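Local coordinates for nucleotidyltransferase-like protein (Exiguobacterium sibiricum, PDB 3C18) that probably acts as a nucleotidyltransferase, presumably transferring a nucleotidyl group to a substrate not yet identified, at residues H159-S164 against E178-D183. Residues are numbered along the deposited sequence; the frame is centred on the assembly and turned at random. Where two conformers were deposited one is given.
Sequences HLARLS and EQARLD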
loop_
_atom_site.group_PDB
_atom_site.type_symbol
_atom_site.label_atom_id
_atom_site.label_comp_id
_atom_site.label_asym_id
_atom_site.label_seq_id
_atom_site.Cartn_x
_atom_site.Cartn_y
_atom_site.Cartn_z
ATOM N N HIS A 159 11.743 -0.806 6.673
ATOM C CA HIS A 159 10.715 -0.666 7.729
ATOM C C HIS A 159 11.315 -0.520 9.108
ATOM O O HIS A 159 10.753 0.164 9.982
ATOM C CB HIS A 159 9.717 -1.819 7.721
ATOM C CG HIS A 159 8.855 -1.816 6.509
ATOM N ND1 HIS A 159 8.057 -0.745 6.176
ATOM C CD2 HIS A 159 8.708 -2.723 5.521
ATOM C CE1 HIS A 159 7.426 -1.019 5.051
ATOM N NE2 HIS A 159 7.809 -2.207 4.634
ATOM N N LEU A 160 12.451 -1.172 9.306
ATOM C CA LEU A 160 13.159 -1.161 10.603
ATOM C C LEU A 160 13.745 0.221 10.899
ATOM O O LEU A 160 13.785 0.686 12.044
ATOM C CB LEU A 160 14.264 -2.220 10.607
ATOM C CG LEU A 160 15.177 -2.405 11.836
ATOM C CD1 LEU A 160 14.464 -2.939 13.024
ATOM C CD2 LEU A 160 16.369 -3.307 11.510
ATOM N N ALA A 161 14.197 0.876 9.850
ATOM C CA ALA A 161 14.739 2.253 9.936
ATOM C C ALA A 161 13.612 3.215 10.293
ATOM O O ALA A 161 13.767 4.078 11.102
ATOM C CB ALA A 161 15.348 2.682 8.619
ATOM N N ARG A 162 12.442 3.031 9.686
ATOM C CA ARG A 162 11.271 3.900 9.951
ATOM C C ARG A 162 10.788 3.705 11.391
ATOM O O ARG A 162 10.511 4.664 12.111
ATOM C CB ARG A 162 10.140 3.642 8.937
ATOM C CG ARG A 162 10.485 4.119 7.510
ATOM C CD ARG A 162 9.479 3.651 6.468
ATOM N NE ARG A 162 8.119 3.929 6.893
ATOM C CZ ARG A 162 7.512 5.100 6.754
ATOM N NH1 ARG A 162 8.153 6.108 6.206
ATOM N NH2 ARG A 162 6.270 5.262 7.183
ATOM N N LEU A 163 10.763 2.456 11.825
ATOM C CA LEU A 163 10.370 2.112 13.205
ATOM C C LEU A 163 11.325 2.707 14.196
ATOM O O LEU A 163 10.933 3.304 15.220
ATOM C CB LEU A 163 10.290 0.596 13.377
ATOM C CG LEU A 163 9.991 0.067 14.769
ATOM C CD1 LEU A 163 8.704 0.607 15.354
ATOM C CD2 LEU A 163 9.950 -1.428 14.679
ATOM N N SER A 164 12.599 2.606 13.871
ATOM C CA SER A 164 13.647 3.122 14.749
ATOM C C SER A 164 13.532 4.630 14.919
ATOM O O SER A 164 13.777 5.171 15.988
ATOM C CB SER A 164 15.019 2.718 14.225
ATOM O OG SER A 164 15.075 1.306 14.130
ATOM N N GLU A 178 19.176 8.703 6.689
ATOM C CA GLU A 178 19.888 9.855 7.262
ATOM C C GLU A 178 19.457 10.009 8.709
ATOM O O GLU A 178 20.270 10.164 9.606
ATOM C CB GLU A 178 19.535 11.144 6.510
ATOM C CG GLU A 178 19.860 11.121 5.015
ATOM C CD GLU A 178 21.331 11.337 4.733
ATOM O OE1 GLU A 178 22.138 11.202 5.682
ATOM O OE2 GLU A 178 21.677 11.648 3.567
ATOM N N GLN A 179 18.146 9.990 8.895
ATOM C CA GLN A 179 17.531 10.098 10.218
ATOM C C GLN A 179 18.030 8.984 11.103
ATOM O O GLN A 179 18.308 9.199 12.269
ATOM C CB GLN A 179 16.009 9.995 10.147
ATOM C CG GLN A 179 15.280 11.156 9.510
ATOM C CD GLN A 179 13.759 10.994 9.535
ATOM O OE1 GLN A 179 13.187 10.217 8.761
ATOM N NE2 GLN A 179 13.087 11.761 10.401
ATOM N N ALA A 180 18.159 7.793 10.524
ATOM C CA ALA A 180 18.477 6.566 11.291
ATOM C C ALA A 180 19.937 6.485 11.653
ATOM O O ALA A 180 20.324 5.764 12.569
ATOM C CB ALA A 180 18.049 5.306 10.520
ATOM N N ARG A 181 20.755 7.253 10.952
ATOM C CA ARG A 181 22.217 7.208 11.156
ATOM C C ARG A 181 22.554 7.534 12.600
ATOM O O ARG A 181 23.538 7.038 13.175
ATOM C CB ARG A 181 22.941 8.196 10.236
ATOM C CG ARG A 181 24.470 8.165 10.354
ATOM C CD ARG A 181 25.141 9.287 9.531
ATOM N NE ARG A 181 24.782 10.624 10.013
ATOM C CZ ARG A 181 25.503 11.340 10.872
ATOM N NH1 ARG A 181 26.640 10.864 11.359
ATOM N NH2 ARG A 181 25.084 12.540 11.241
ATOM N N LEU A 182 21.727 8.373 13.183
ATOM C CA LEU A 182 21.923 8.772 14.578
ATOM C C LEU A 182 20.800 8.236 15.488
ATOM O O LEU A 182 21.044 7.877 16.621
ATOM C CB LEU A 182 22.059 10.291 14.689
ATOM C CG LEU A 182 23.409 10.799 14.156
ATOM C CD1 LEU A 182 23.649 12.244 14.594
ATOM C CD2 LEU A 182 24.572 9.878 14.617
ATOM N N ASP A 183 19.588 8.144 14.960
ATOM C CA ASP A 183 18.434 7.668 15.754
ATOM C C ASP A 183 18.555 6.199 16.146
ATOM O O ASP A 183 17.939 5.753 17.119
ATOM C CB ASP A 183 17.103 7.872 15.013
ATOM C CG ASP A 183 16.695 9.320 14.945
ATOM O OD1 ASP A 183 17.451 10.187 15.457
ATOM O OD2 ASP A 183 15.627 9.589 14.361
#
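Ala161 and Ala180 meet in a sparse, largely buried helix-helix contact, where helix 146-167 and the short helix 176-183 pack at a clear angle, running roughly in the same sense. Their CA atoms are 5.9 Å apart, and Ala161 CB touches Ala180 CB at 4.2 Å. Each methyl comes from its own helix with nothing beyond CB, which lets the two backbones approach this closely. The Ala161 methyl lies along the flank of its helix, and Ala180 reaches over to it. One turn further on, Ser164 and Asp183 form the next level, their CA atoms 6.7 Å apart. Here the nearest atoms are Ser164 O and Asp183 O, 4.4 Å apart, a loose approach and not a bond; Asp183 CB comes about as near to Ser164 O. Asp183 O also takes a weak hydrogen bond from Lys168 NZ. No hydrogen bond crosses the gap.

Both helices belong to the YgxA-like substrate binding domain, an all-helical region related to the C-terminal domain of the kanamycin nucleotidyltransferase type, and the loop 168-175 joins them. Gln179 ties that loop down, its OE1 taking the Glu173 amide N-H and its NE2 giving to His171 O.

Ser164 makes a doubtful bond within its own helix: OG sits only 2.5 Å from Leu160 O, too short to trust, and in just one of two deposited conformers. A chi1 of -58° folds OG back toward the preceding turn. Ser164 N donates to Leu160 O at 2.9 Å, and if the hydroxyl bond is real, this carbonyl would then receive two donors, from opposite faces of its plane. OG also has a weak hydrogen bond with Asp184 OD2. Leu160 faces elsewhere, packing on Leu130 of helix 116-142 and Val187 of helix 185-195.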